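Lmo0305 protein (Listeria monocytogenes, PDB 3PJ0) is of unspecified function but belongs to the beta-eliminating lyase family and carries covalently bound pyridoxal phosphate on an aminotransferase-like (fold-type I) scaffold. Local coordinates at residues E40-G45 with S241-I246; Q64-F69 with G215-G220; S278-V283 with F292-E297; A305-I310 with R353-E358. All coordinates share one frame; numbering follows the deposited sequence.

Contacts 1 and 2 belong to the large sheet-containing part of the chain and contacts 3 and 4 to the smaller part on the opposite side of its centre, so the pairs lie about 37 to 47 Å apart, centre to centre. Contact 2 joins two buried strands by backbone bonds and apolar side chains. Contact 1 touches it, Ile246, Tyr245 and Leu242 packing against Phe68, but relies on carboxylate and hydroxyl chemistry next to the second subunit. Contact 3 repeats the antiparallel strand pairing at a partly exposed edge. Contact 4, 14 Å from it centre to centre, pairs two helices by aliphatic packing and a surface salt bridge; strand 291-296 leads into helix 300-314.

Contact 1 (E40-G45 with S241-I246); sequences ESDIYG and SLYPYI
Asp42 offers its carboxylate to the backbone amides at the start of helix 243-256. Its OD2 receives the N-H of Leu242 at 2.8 Å, almost straight (168°) and on the syn lone pair, the side facing OD1. That other oxygen takes the N-H of Tyr243 at 2.9 Å in a weak, bent bond (127°). One straight bond and one weak one thus hold the carboxylate, and the start of the helix would be expected to favour its negative charge. The turn itself is closed by Ile246 N bonding to Leu242 O.

The hydroxyl group interactions lie beside this. Ser41 OG and Ser241 OG are 2.7 Å apart, a hydrogen-bonding distance, though the Ser241 proton has another acceptor within reach. Ser41 OG also donates to Asp42 O at 2.6 Å, in the carbonyl plane on a lone pair, which ties the loop to itself just where it meets the helix start.

Packing completes the contact. With chi1 at 72°, Tyr243 has CG between its backbone N and carbonyl carbon, and its ring edge is turned to the loop: Asp42 OD1 lies at that edge in plane, and Ser41 OG approaches CD2 to 3.2 Å. Pro244 CD sits over one ring face. The Asp42 side chain also touches Val49 and Ile50 of helix 48-61.

The second subunit is close by: Ser241 O accepts a bond from Tyr245 OH of the other chain, and the reciprocal bond exists too. A buried loop-to-helix junction beside the dimer interface fits the fold-type I pyridoxal-phosphate proteins, which commonly work as dimers.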
loop_
_atom_site.group_PDB
_atom_site.type_symbol
_atom_site.label_atom_id
_atom_site.label_comp_id
_atom_site.label_asym_id
_atom_site.label_seq_id
_atom_site.Cartn_x
_atom_site.Cartn_y
_atom_site.Cartn_z
ATOM N N GLU A 40 17.886 -6.712 6.206
ATOM C CA GLU A 40 17.012 -5.898 7.007
ATOM C C GLU A 40 15.923 -5.241 6.175
ATOM O O GLU A 40 16.146 -4.769 5.078
ATOM C CB GLU A 40 17.788 -4.829 7.783
ATOM C CG GLU A 40 18.639 -5.373 8.940
ATOM C CD GLU A 40 17.837 -5.723 10.189
ATOM O OE1 GLU A 40 16.804 -5.070 10.475
ATOM O OE2 GLU A 40 18.253 -6.646 10.921
ATOM N N SER A 41 14.741 -5.194 6.765
ATOM C CA SER A 41 13.639 -4.510 6.182
ATOM C C SER A 41 13.904 -3.008 6.131
ATOM O O SER A 41 14.601 -2.437 6.995
ATOM C CB SER A 41 12.371 -4.716 7.034
ATOM O OG SER A 41 11.286 -3.936 6.515
ATOM N N ASP A 42 13.324 -2.397 5.108
ATOM C CA ASP A 42 13.208 -0.947 5.048
ATOM C C ASP A 42 12.312 -0.559 6.253
ATOM O O ASP A 42 11.543 -1.404 6.764
ATOM C CB ASP A 42 12.601 -0.478 3.716
ATOM C CG ASP A 42 11.225 -1.135 3.398
ATOM O OD1 ASP A 42 11.149 -2.380 3.383
ATOM O OD2 ASP A 42 10.238 -0.412 3.084
ATOM N N ILE A 43 12.418 0.694 6.706
ATOM C CA ILE A 43 11.660 1.217 7.831
ATOM C C ILE A 43 11.076 2.608 7.457
ATOM O O ILE A 43 11.824 3.593 7.325
ATOM C CB ILE A 43 12.562 1.352 9.061
ATOM C CG1 ILE A 43 13.189 -0.011 9.422
ATOM C CG2 ILE A 43 11.787 2.000 10.258
ATOM C CD1 ILE A 43 12.173 -1.102 9.727
ATOM N N TYR A 44 9.763 2.654 7.236
ATOM C CA TYR A 44 9.048 3.892 6.878
ATOM C C TYR A 44 9.789 4.743 5.855
ATOM O O TYR A 44 10.110 5.906 6.113
ATOM C CB TYR A 44 8.729 4.737 8.126
ATOM C CG TYR A 44 7.862 4.027 9.129
ATOM C CD1 TYR A 44 6.547 3.657 8.804
ATOM C CD2 TYR A 44 8.351 3.709 10.423
ATOM C CE1 TYR A 44 5.756 3.004 9.748
ATOM C CE2 TYR A 44 7.568 3.029 11.342
ATOM C CZ TYR A 44 6.279 2.682 11.008
ATOM O OH TYR A 44 5.489 2.054 11.947
ATOM N N GLY A 45 10.081 4.146 4.696
ATOM C CA GLY A 45 10.723 4.870 3.618
ATOM C C GLY A 45 12.243 4.980 3.607
ATOM O O GLY A 45 12.798 5.500 2.652
ATOM N N SER A 241 7.135 -1.435 6.099
ATOM C CA SER A 241 7.963 -2.338 5.293
ATOM C C SER A 241 7.363 -2.572 3.916
ATOM O O SER A 241 6.315 -3.254 3.802
ATOM C CB SER A 241 8.060 -3.698 5.987
ATOM O OG SER A 241 8.732 -3.628 7.234
ATOM N N LEU A 242 8.011 -2.017 2.909
ATOM C CA LEU A 242 7.607 -2.229 1.501
ATOM C C LEU A 242 8.493 -3.270 0.796
ATOM O O LEU A 242 8.259 -3.592 -0.383
ATOM C CB LEU A 242 7.642 -0.894 0.733
ATOM C CG LEU A 242 6.495 0.052 1.101
ATOM C CD1 LEU A 242 6.762 1.489 0.605
ATOM C CD2 LEU A 242 5.122 -0.454 0.576
ATOM N N TYR A 243 9.470 -3.848 1.497
ATOM C CA TYR A 243 10.379 -4.789 0.824
ATOM C C TYR A 243 9.722 -5.966 0.044
ATOM O O TYR A 243 10.298 -6.373 -0.967
ATOM C CB TYR A 243 11.476 -5.333 1.760
ATOM C CG TYR A 243 10.997 -6.317 2.782
ATOM C CD1 TYR A 243 10.854 -7.668 2.463
ATOM C CD2 TYR A 243 10.691 -5.915 4.083
ATOM C CE1 TYR A 243 10.399 -8.577 3.424
ATOM C CE2 TYR A 243 10.259 -6.822 5.031
ATOM C CZ TYR A 243 10.112 -8.139 4.703
ATOM O OH TYR A 243 9.679 -9.047 5.634
ATOM N N PRO A 244 8.553 -6.498 0.487
ATOM C CA PRO A 244 8.029 -7.585 -0.345
ATOM C C PRO A 244 7.793 -7.192 -1.803
ATOM O O PRO A 244 8.032 -8.007 -2.721
ATOM C CB PRO A 244 6.724 -7.996 0.373
ATOM C CG PRO A 244 6.942 -7.602 1.814
ATOM C CD PRO A 244 7.777 -6.333 1.723
ATOM N N TYR A 245 7.343 -5.961 -2.010
ATOM C CA TYR A 245 7.104 -5.427 -3.345
ATOM C C TYR A 245 8.398 -4.888 -3.950
ATOM O O TYR A 245 8.606 -5.008 -5.127
ATOM C CB TYR A 245 6.027 -4.324 -3.344
ATOM C CG TYR A 245 4.670 -4.748 -2.854
ATOM C CD1 TYR A 245 4.102 -5.952 -3.250
ATOM C CD2 TYR A 245 3.931 -3.926 -2.025
ATOM C CE1 TYR A 245 2.840 -6.340 -2.790
ATOM C CE2 TYR A 245 2.662 -4.298 -1.572
ATOM C CZ TYR A 245 2.129 -5.503 -1.962
ATOM O OH TYR A 245 0.883 -5.864 -1.505
ATOM N N ILE A 246 9.291 -4.307 -3.144
ATOM C CA ILE A 246 10.570 -3.786 -3.710
ATOM C C ILE A 246 11.447 -4.924 -4.236
ATOM O O ILE A 246 11.911 -4.905 -5.389
ATOM C CB ILE A 246 11.387 -2.963 -2.674
ATOM C CG1 ILE A 246 10.628 -1.695 -2.276
ATOM C CG2 ILE A 246 12.779 -2.547 -3.233
ATOM C CD1 ILE A 246 11.122 -1.140 -0.943
#

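Contact 2 (Q64-F69 with G215-G220); sequences QSAVFF and GAILAG
The Phe68 ring has Ala216 O over one face, 3.4 Å above the plane and displaced toward the rim near CD1, while Ile217 CD1 comes in at the edge. Its far end reaches Gly215, CZ lying 3.9 Å from CA, a place where the neighbour has no side chain. Phe68 gets there with CG anti to N, chi1 -173°. The Phe69 ring goes to the other side of the sheet and runs alongside Leu218, the two side chains pointing the same way with CE2 3.8 Å from CD2.

These residues belong to the mixed seven-stranded sheet of the fold-type I pyridoxal-phosphate proteins. Strand 65-69 is its outermost strand at one end, and 216-220, antiparallel to both its neighbours, separates it from 201-205; Lys208, which bears the cofactor, falls in the connection between 201-205 and 216-220.

Six backbone hydrogen bonds join the strands in three reciprocal pairs: Ser65 with Gly220, Val67 with Leu218, Phe69 with Ala216. Between them, the non-hydrogen-bonded pairs bring the backbones close and add CA-H...O contacts, such as Ala66 CA to Leu218 O at 3.2 Å.

Ala66, Phe68, Ile217 and Ala219 share one face, where helix 48-61 packs with Ile57, Ala58 and Leu61. Val67, Phe69, Ala216 and Leu218 share the other, against helices 72-87 and 222-234. Ser65 OG, also on that side, bonds to Asp222 OD1 in the conformer described. On the Ala66 side the methyl groups mesh, Ala66 CB meeting Ile217 CG2 at 3.7 Å and Ala219 CB at 3.8 Å.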
loop_
_atom_site.group_PDB
_atom_site.type_symbol
_atom_site.label_atom_id
_atom_site.label_comp_id
_atom_site.label_asym_id
_atom_site.label_seq_id
_atom_site.Cartn_x
_atom_site.Cartn_y
_atom_site.Cartn_z
ATOM N N GLN A 64 16.710 13.127 -10.799
ATOM C CA GLN A 64 17.512 13.329 -9.591
ATOM C C GLN A 64 17.185 12.335 -8.475
ATOM O O GLN A 64 18.072 11.837 -7.789
ATOM C CB GLN A 64 17.321 14.756 -9.041
ATOM C CG GLN A 64 17.804 15.910 -9.937
ATOM C CD GLN A 64 17.722 17.270 -9.227
ATOM O OE1 GLN A 64 16.897 17.473 -8.325
ATOM N NE2 GLN A 64 18.594 18.214 -9.636
ATOM N N SER A 65 15.905 12.046 -8.280
ATOM C CA SER A 65 15.537 11.091 -7.260
ATOM C C SER A 65 14.173 10.496 -7.544
ATOM O O SER A 65 13.467 10.899 -8.481
ATOM C CB SER A 65 15.626 11.695 -5.846
ATOM O OG SER A 65 14.716 12.756 -5.638
ATOM N N ALA A 66 13.813 9.530 -6.715
ATOM C CA ALA A 66 12.589 8.753 -6.899
ATOM C C ALA A 66 12.092 8.279 -5.562
ATOM O O ALA A 66 12.845 8.256 -4.574
ATOM C CB ALA A 66 12.845 7.536 -7.811
ATOM N N VAL A 67 10.813 7.902 -5.545
ATOM C CA VAL A 67 10.184 7.377 -4.357
ATOM C C VAL A 67 9.379 6.148 -4.750
ATOM O O VAL A 67 8.601 6.154 -5.726
ATOM C CB VAL A 67 9.296 8.430 -3.618
ATOM C CG1 VAL A 67 8.435 9.164 -4.574
ATOM C CG2 VAL A 67 8.469 7.768 -2.476
ATOM N N PHE A 68 9.575 5.087 -3.983
ATOM C CA PHE A 68 8.829 3.871 -4.207
ATOM C C PHE A 68 7.446 3.960 -3.547
ATOM O O PHE A 68 7.327 4.180 -2.324
ATOM C CB PHE A 68 9.602 2.633 -3.717
ATOM C CG PHE A 68 8.935 1.338 -4.094
ATOM C CD1 PHE A 68 9.216 0.744 -5.302
ATOM C CD2 PHE A 68 7.993 0.742 -3.252
ATOM C CE1 PHE A 68 8.602 -0.451 -5.677
ATOM C CE2 PHE A 68 7.357 -0.434 -3.615
ATOM C CZ PHE A 68 7.653 -1.035 -4.842
ATOM N N PHE A 69 6.408 3.748 -4.357
ATOM C CA PHE A 69 5.012 3.792 -3.926
ATOM C C PHE A 69 4.284 2.446 -4.010
ATOM O O PHE A 69 4.542 1.681 -4.912
ATOM C CB PHE A 69 4.236 4.752 -4.838
ATOM C CG PHE A 69 4.247 6.208 -4.389
ATOM C CD1 PHE A 69 3.338 6.658 -3.435
ATOM C CD2 PHE A 69 5.138 7.127 -4.947
ATOM C CE1 PHE A 69 3.335 7.996 -3.032
ATOM C CE2 PHE A 69 5.098 8.510 -4.560
ATOM C CZ PHE A 69 4.218 8.916 -3.598
ATOM N N GLY A 215 3.441 -2.394 -7.206
ATOM C CA GLY A 215 4.385 -1.315 -6.920
ATOM C C GLY A 215 4.662 -0.357 -8.052
ATOM O O GLY A 215 4.410 -0.639 -9.236
ATOM N N ALA A 216 5.239 0.783 -7.658
ATOM C CA ALA A 216 5.427 1.907 -8.537
ATOM C C ALA A 216 6.590 2.761 -8.086
ATOM O O ALA A 216 6.951 2.796 -6.896
ATOM C CB ALA A 216 4.158 2.759 -8.510
ATOM N N ILE A 217 7.159 3.469 -9.035
ATOM C CA ILE A 217 8.172 4.472 -8.746
ATOM C C ILE A 217 7.664 5.775 -9.337
ATOM O O ILE A 217 7.145 5.796 -10.455
ATOM C CB ILE A 217 9.550 4.166 -9.404
ATOM C CG1 ILE A 217 10.369 3.216 -8.546
ATOM C CG2 ILE A 217 10.392 5.474 -9.599
ATOM C CD1 ILE A 217 11.121 3.876 -7.379
ATOM N N LEU A 218 7.794 6.849 -8.560
ATOM C CA LEU A 218 7.537 8.213 -9.034
ATOM C C LEU A 218 8.906 8.901 -8.960
ATOM O O LEU A 218 9.568 8.882 -7.899
ATOM C CB LEU A 218 6.547 8.943 -8.154
ATOM C CG LEU A 218 6.193 10.377 -8.511
ATOM C CD1 LEU A 218 5.416 10.480 -9.837
ATOM C CD2 LEU A 218 5.376 11.048 -7.343
ATOM N N ALA A 219 9.316 9.511 -10.070
ATOM C CA ALA A 219 10.613 10.167 -10.145
ATOM C C ALA A 219 10.553 11.605 -10.706
ATOM O O ALA A 219 9.674 11.968 -11.518
ATOM C CB ALA A 219 11.593 9.296 -10.997
ATOM N N GLY A 220 11.540 12.404 -10.295
ATOM C CA GLY A 220 11.660 13.789 -10.754
ATOM C C GLY A 220 12.720 14.514 -9.959
ATOM O O GLY A 220 13.631 13.890 -9.448
#

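Contact 3 (S278-V283 with F292-E297); sequences SGVKTV and FHVYFE
A beta hairpin, strand 280-283 followed by 291-296, brings Lys281 opposite Tyr295 and Val283 opposite His293 as hydrogen-bonded antiparallel pairs. Each pair forms both of its bonds; the one from Tyr295 N to Lys281 O is 2.8 Å long and nearly straight (178°). At the open end of the hairpin Glu297 N still reaches Gly279 O at 3.0 Å, and the Glu297 side chain lies extended over the bare CA of Gly279.

On one face Val280 meets two residues, one with each methyl. Its CG1 meets Val294 CG1 at 3.7 Å, and CG2 sits 3.8 Å from CE2 of Phe296, whose side chain runs beside it in the same direction. Thr282 continues this face, bringing CG2 obliquely to within 3.7 Å of Phe292 CD1; the rotation that does so leaves OG1 between its backbone N and carbonyl carbon (chi1 68°), where it bonds to Pro284 O and Asn275 ND2.

The hairpin forms one side of a four-stranded antiparallel sheet, with 280-283 outermost and 291-296 bonded onward to strand 329-335. Helix 260-275 covers the Thr282 and Val294 side through Ala271 and Phe274.

The other face carries Lys281, Val283, His293 and Tyr295. Val283 CG2 touches the Tyr295 ring at CD1, 3.9 Å away. Lys281 stretches its extended chain past Tyr295 CB, leaving NZ 6.0 Å from the ring centroid, at most a weak cation-pi attraction. His293 turns its ring away from Val283, and NE2 bonds to Glu333 OE1 on strand 329-335.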
loop_
_atom_site.group_PDB
_atom_site.type_symbol
_atom_site.label_atom_id
_atom_site.label_comp_id
_atom_site.label_asym_id
_atom_site.label_seq_id
_atom_site.Cartn_x
_atom_site.Cartn_y
_atom_site.Cartn_z
ATOM N N SER A 278 -10.219 -13.204 -41.858
ATOM C CA SER A 278 -11.338 -12.456 -42.426
ATOM C C SER A 278 -12.278 -12.028 -41.299
ATOM O O SER A 278 -12.696 -12.854 -40.491
ATOM C CB SER A 278 -12.080 -13.310 -43.465
ATOM O OG SER A 278 -12.953 -12.510 -44.230
ATOM N N GLY A 279 -12.596 -10.735 -41.254
ATOM C CA GLY A 279 -13.457 -10.148 -40.228
ATOM C C GLY A 279 -12.754 -9.868 -38.900
ATOM O O GLY A 279 -13.416 -9.629 -37.896
ATOM N N VAL A 280 -11.422 -9.914 -38.904
ATOM C CA VAL A 280 -10.624 -9.676 -37.722
ATOM C C VAL A 280 -9.592 -8.617 -38.078
ATOM O O VAL A 280 -8.943 -8.708 -39.136
ATOM C CB VAL A 280 -9.864 -10.952 -37.264
ATOM C CG1 VAL A 280 -9.078 -10.688 -35.959
ATOM C CG2 VAL A 280 -10.811 -12.165 -37.099
ATOM N N LYS A 281 -9.460 -7.603 -37.221
ATOM C CA LYS A 281 -8.396 -6.614 -37.351
ATOM C C LYS A 281 -7.795 -6.292 -35.968
ATOM O O LYS A 281 -8.404 -6.591 -34.942
ATOM C CB LYS A 281 -8.919 -5.320 -37.977
ATOM C CG LYS A 281 -9.807 -4.451 -37.039
ATOM C CD LYS A 281 -10.368 -3.191 -37.729
ATOM C CE LYS A 281 -11.212 -2.350 -36.754
ATOM N NZ LYS A 281 -11.760 -1.090 -37.365
ATOM N N THR A 282 -6.608 -5.693 -35.945
ATOM C CA THR A 282 -6.068 -5.184 -34.700
ATOM C C THR A 282 -6.009 -3.655 -34.682
ATOM O O THR A 282 -5.986 -2.997 -35.738
ATOM C CB THR A 282 -4.683 -5.760 -34.366
ATOM O OG1 THR A 282 -3.686 -5.290 -35.288
ATOM C CG2 THR A 282 -4.736 -7.290 -34.338
ATOM N N VAL A 283 -6.010 -3.094 -33.466
ATOM C CA VAL A 283 -5.812 -1.683 -33.261
ATOM C C VAL A 283 -4.720 -1.535 -32.184
ATOM O O VAL A 283 -4.887 -2.032 -31.092
ATOM C CB VAL A 283 -7.073 -0.968 -32.799
ATOM C CG1 VAL A 283 -6.769 0.513 -32.560
ATOM C CG2 VAL A 283 -8.212 -1.178 -33.802
ATOM N N PHE A 292 -1.940 -4.832 -27.995
ATOM C CA PHE A 292 -2.855 -4.406 -29.041
ATOM C C PHE A 292 -4.239 -4.937 -28.669
ATOM O O PHE A 292 -4.374 -5.736 -27.745
ATOM C CB PHE A 292 -2.423 -4.880 -30.451
ATOM C CG PHE A 292 -2.242 -6.359 -30.578
ATOM C CD1 PHE A 292 -3.309 -7.185 -30.902
ATOM C CD2 PHE A 292 -0.978 -6.943 -30.373
ATOM C CE1 PHE A 292 -3.128 -8.580 -31.011
ATOM C CE2 PHE A 292 -0.812 -8.306 -30.472
ATOM C CZ PHE A 292 -1.873 -9.130 -30.791
ATOM N N HIS A 293 -5.248 -4.432 -29.368
ATOM C CA HIS A 293 -6.628 -4.878 -29.223
ATOM C C HIS A 293 -7.033 -5.587 -30.513
ATOM O O HIS A 293 -6.629 -5.195 -31.574
ATOM C CB HIS A 293 -7.510 -3.664 -28.979
ATOM C CG HIS A 293 -7.364 -3.102 -27.613
ATOM N ND1 HIS A 293 -8.119 -2.046 -27.149
ATOM C CD2 HIS A 293 -6.569 -3.485 -26.587
ATOM C CE1 HIS A 293 -7.761 -1.784 -25.905
ATOM N NE2 HIS A 293 -6.853 -2.672 -25.533
ATOM N N VAL A 294 -7.831 -6.647 -30.395
ATOM C CA VAL A 294 -8.313 -7.449 -31.545
ATOM C C VAL A 294 -9.813 -7.213 -31.654
ATOM O O VAL A 294 -10.535 -7.377 -30.680
ATOM C CB VAL A 294 -8.041 -8.956 -31.299
ATOM C CG1 VAL A 294 -8.545 -9.833 -32.426
ATOM C CG2 VAL A 294 -6.513 -9.190 -31.039
ATOM N N TYR A 295 -10.270 -6.821 -32.832
ATOM C CA TYR A 295 -11.660 -6.482 -33.079
ATOM C C TYR A 295 -12.247 -7.442 -34.075
ATOM O O TYR A 295 -11.596 -7.798 -35.058
ATOM C CB TYR A 295 -11.769 -5.063 -33.648
ATOM C CG TYR A 295 -11.804 -3.953 -32.628
ATOM C CD1 TYR A 295 -10.646 -3.560 -31.943
ATOM C CD2 TYR A 295 -12.992 -3.276 -32.364
ATOM C CE1 TYR A 295 -10.679 -2.537 -30.998
ATOM C CE2 TYR A 295 -13.037 -2.231 -31.437
ATOM C CZ TYR A 295 -11.871 -1.861 -30.757
ATOM O OH TYR A 295 -11.915 -0.843 -29.823
ATOM N N PHE A 296 -13.504 -7.807 -33.844
ATOM C CA PHE A 296 -14.215 -8.742 -34.674
ATOM C C PHE A 296 -15.474 -8.125 -35.246
ATOM O O PHE A 296 -16.108 -7.290 -34.590
ATOM C CB PHE A 296 -14.653 -9.939 -33.849
ATOM C CG PHE A 296 -13.532 -10.754 -33.313
ATOM C CD1 PHE A 296 -12.947 -10.426 -32.099
ATOM C CD2 PHE A 296 -13.087 -11.882 -34.002
ATOM C CE1 PHE A 296 -11.923 -11.180 -31.587
ATOM C CE2 PHE A 296 -12.049 -12.649 -33.510
ATOM C CZ PHE A 296 -11.460 -12.309 -32.301
ATOM N N GLU A 297 -15.838 -8.575 -36.451
ATOM C CA GLU A 297 -17.061 -8.135 -37.122
ATOM C C GLU A 297 -18.224 -9.079 -36.823
ATOM O O GLU A 297 -19.001 -9.454 -37.728
ATOM C CB GLU A 297 -16.858 -8.031 -38.636
ATOM C CG GLU A 297 -15.881 -6.957 -39.065
ATOM C CD GLU A 297 -15.622 -6.987 -40.569
ATOM O OE1 GLU A 297 -16.437 -7.567 -41.313
ATOM O OE2 GLU A 297 -14.595 -6.428 -41.018
#

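Contact 4 (A305-I310 with R353-E358); sequences AILTKI and RCLEKE
Lys309 leaves its helix with CG anti to the backbone N (chi1 172°) and stays fully extended to NZ, while Glu358 is bent at its second torsion (chi2 -63°), and the two side chains cross at about a right angle. In the conformer described (a second is modelled for Lys309), Lys309 NZ donates to Glu358 OE2 at 2.9 Å in a salt bridge, approaching from above the carboxylate, 45° out of its plane. Lys309 is exposed, so the ion pair lies at the protein surface.

Beside the ion pair the contact is apolar. Ile306 and Glu358 slide past each other in opposite directions, with Ile306 CG2 on Glu358 CB at 3.7 Å, the acid contributing its aliphatic stem.

The elements are helix 300-314 and the C-terminal helix 345-358, running roughly antiparallel: the short segments' axes make 145° and come within 10.3 Å. Helix 300-314 follows strand 291-296 of the four-stranded antiparallel sheet.

Deeper in, Ile310 turns CD1 across Leu355, meeting CD1 of that leucine at 3.6 Å, and lays CG1 on Cys354 CB at 3.9 Å. Leu307, more loosely placed against Leu355, also packs on Leu6 of helix 2-11.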
loop_
_atom_site.group_PDB
_atom_site.type_symbol
_atom_site.label_atom_id
_atom_site.label_comp_id
_atom_site.label_asym_id
_atom_site.label_seq_id
_atom_site.Cartn_x
_atom_site.Cartn_y
_atom_site.Cartn_z
ATOM N N ALA A 305 -18.324 -18.188 -28.575
ATOM C CA ALA A 305 -18.555 -19.590 -28.931
ATOM C C ALA A 305 -17.402 -20.130 -29.754
ATOM O O ALA A 305 -16.927 -21.259 -29.536
ATOM C CB ALA A 305 -19.898 -19.759 -29.709
ATOM N N ILE A 306 -16.946 -19.318 -30.698
ATOM C CA ILE A 306 -15.810 -19.693 -31.547
ATOM C C ILE A 306 -14.527 -19.812 -30.705
ATOM O O ILE A 306 -13.827 -20.813 -30.767
ATOM C CB ILE A 306 -15.620 -18.667 -32.690
ATOM C CG1 ILE A 306 -16.803 -18.784 -33.676
ATOM C CG2 ILE A 306 -14.290 -18.894 -33.397
ATOM C CD1 ILE A 306 -16.856 -17.680 -34.762
ATOM N N LEU A 307 -14.248 -18.816 -29.890
ATOM C CA LEU A 307 -13.035 -18.837 -29.082
ATOM C C LEU A 307 -13.048 -20.011 -28.091
ATOM O O LEU A 307 -12.033 -20.651 -27.875
ATOM C CB LEU A 307 -12.827 -17.506 -28.360
ATOM C CG LEU A 307 -12.579 -16.240 -29.198
ATOM C CD1 LEU A 307 -12.212 -15.074 -28.273
ATOM C CD2 LEU A 307 -11.483 -16.432 -30.286
ATOM N N THR A 308 -14.208 -20.315 -27.511
ATOM C CA THR A 308 -14.328 -21.464 -26.604
ATOM C C THR A 308 -13.973 -22.764 -27.302
ATOM O O THR A 308 -13.201 -23.572 -26.774
ATOM C CB THR A 308 -15.772 -21.565 -26.049
ATOM O OG1 THR A 308 -16.047 -20.386 -25.295
ATOM C CG2 THR A 308 -15.970 -22.793 -25.151
ATOM N N LYS A 309 -14.516 -22.969 -28.500
ATOM C CA LYS A 309 -14.259 -24.194 -29.230
ATOM C C LYS A 309 -12.775 -24.300 -29.542
ATOM O O LYS A 309 -12.186 -25.371 -29.373
ATOM C CB LYS A 309 -15.072 -24.235 -30.531
ATOM C CG LYS A 309 -14.719 -25.394 -31.456
ATOM C CD LYS A 309 -15.614 -25.451 -32.688
ATOM C CE LYS A 309 -15.190 -26.575 -33.628
ATOM N NZ LYS A 309 -15.986 -26.571 -34.880
ATOM N N ILE A 310 -12.167 -23.183 -29.950
ATOM C CA ILE A 310 -10.761 -23.189 -30.346
ATOM C C ILE A 310 -9.842 -23.430 -29.156
ATOM O O ILE A 310 -8.883 -24.183 -29.274
ATOM C CB ILE A 310 -10.359 -21.892 -31.061
ATOM C CG1 ILE A 310 -11.079 -21.778 -32.405
ATOM C CG2 ILE A 310 -8.856 -21.873 -31.309
ATOM C CD1 ILE A 310 -10.790 -20.434 -33.117
ATOM N N ARG A 353 -5.364 -21.488 -37.894
ATOM C CA ARG A 353 -5.995 -22.301 -38.925
ATOM C C ARG A 353 -7.478 -22.430 -38.545
ATOM O O ARG A 353 -8.349 -22.202 -39.390
ATOM C CB ARG A 353 -5.318 -23.670 -39.031
ATOM N N CYS A 354 -7.765 -22.728 -37.270
ATOM C CA CYS A 354 -9.155 -22.865 -36.778
ATOM C C CYS A 354 -9.926 -21.548 -36.800
ATOM O O CYS A 354 -11.111 -21.513 -37.136
ATOM C CB CYS A 354 -9.202 -23.426 -35.353
ATOM S SG CYS A 354 -8.736 -25.157 -35.182
ATOM N N LEU A 355 -9.248 -20.461 -36.446
ATOM C CA LEU A 355 -9.879 -19.146 -36.447
ATOM C C LEU A 355 -10.322 -18.789 -37.863
ATOM O O LEU A 355 -11.451 -18.348 -38.066
ATOM C CB LEU A 355 -8.924 -18.083 -35.891
ATOM C CG LEU A 355 -9.564 -16.767 -35.443
ATOM C CD1 LEU A 355 -10.650 -17.030 -34.411
ATOM C CD2 LEU A 355 -8.496 -15.812 -34.877
ATOM N N GLU A 356 -9.441 -19.024 -38.833
ATOM C CA GLU A 356 -9.719 -18.765 -40.251
ATOM C C GLU A 356 -10.884 -19.639 -40.761
ATOM O O GLU A 356 -11.689 -19.188 -41.577
ATOM C CB GLU A 356 -8.435 -18.988 -41.081
ATOM C CG GLU A 356 -7.263 -18.019 -40.694
ATOM C CD GLU A 356 -5.858 -18.459 -41.190
ATOM O OE1 GLU A 356 -5.761 -19.324 -42.088
ATOM O OE2 GLU A 356 -4.843 -17.911 -40.688
ATOM N N LYS A 357 -10.985 -20.868 -40.242
ATOM C CA LYS A 357 -12.046 -21.823 -40.628
ATOM C C LYS A 357 -13.421 -21.492 -40.045
ATOM O O LYS A 357 -14.440 -21.708 -40.713
ATOM C CB LYS A 357 -11.658 -23.244 -40.191
ATOM C CG LYS A 357 -12.706 -24.323 -40.465
ATOM N N GLU A 358 -13.454 -20.970 -38.813
ATOM C CA GLU A 358 -14.727 -20.683 -38.118
ATOM C C GLU A 358 -15.397 -19.355 -38.490
ATOM O O GLU A 358 -16.600 -19.203 -38.291
ATOM C CB GLU A 358 -14.559 -20.775 -36.593
ATOM C CG GLU A 358 -14.198 -22.169 -36.067
ATOM C CD GLU A 358 -15.282 -23.222 -36.332
ATOM O OE1 GLU A 358 -16.491 -22.883 -36.335
ATOM O OE2 GLU A 358 -14.914 -24.400 -36.527
#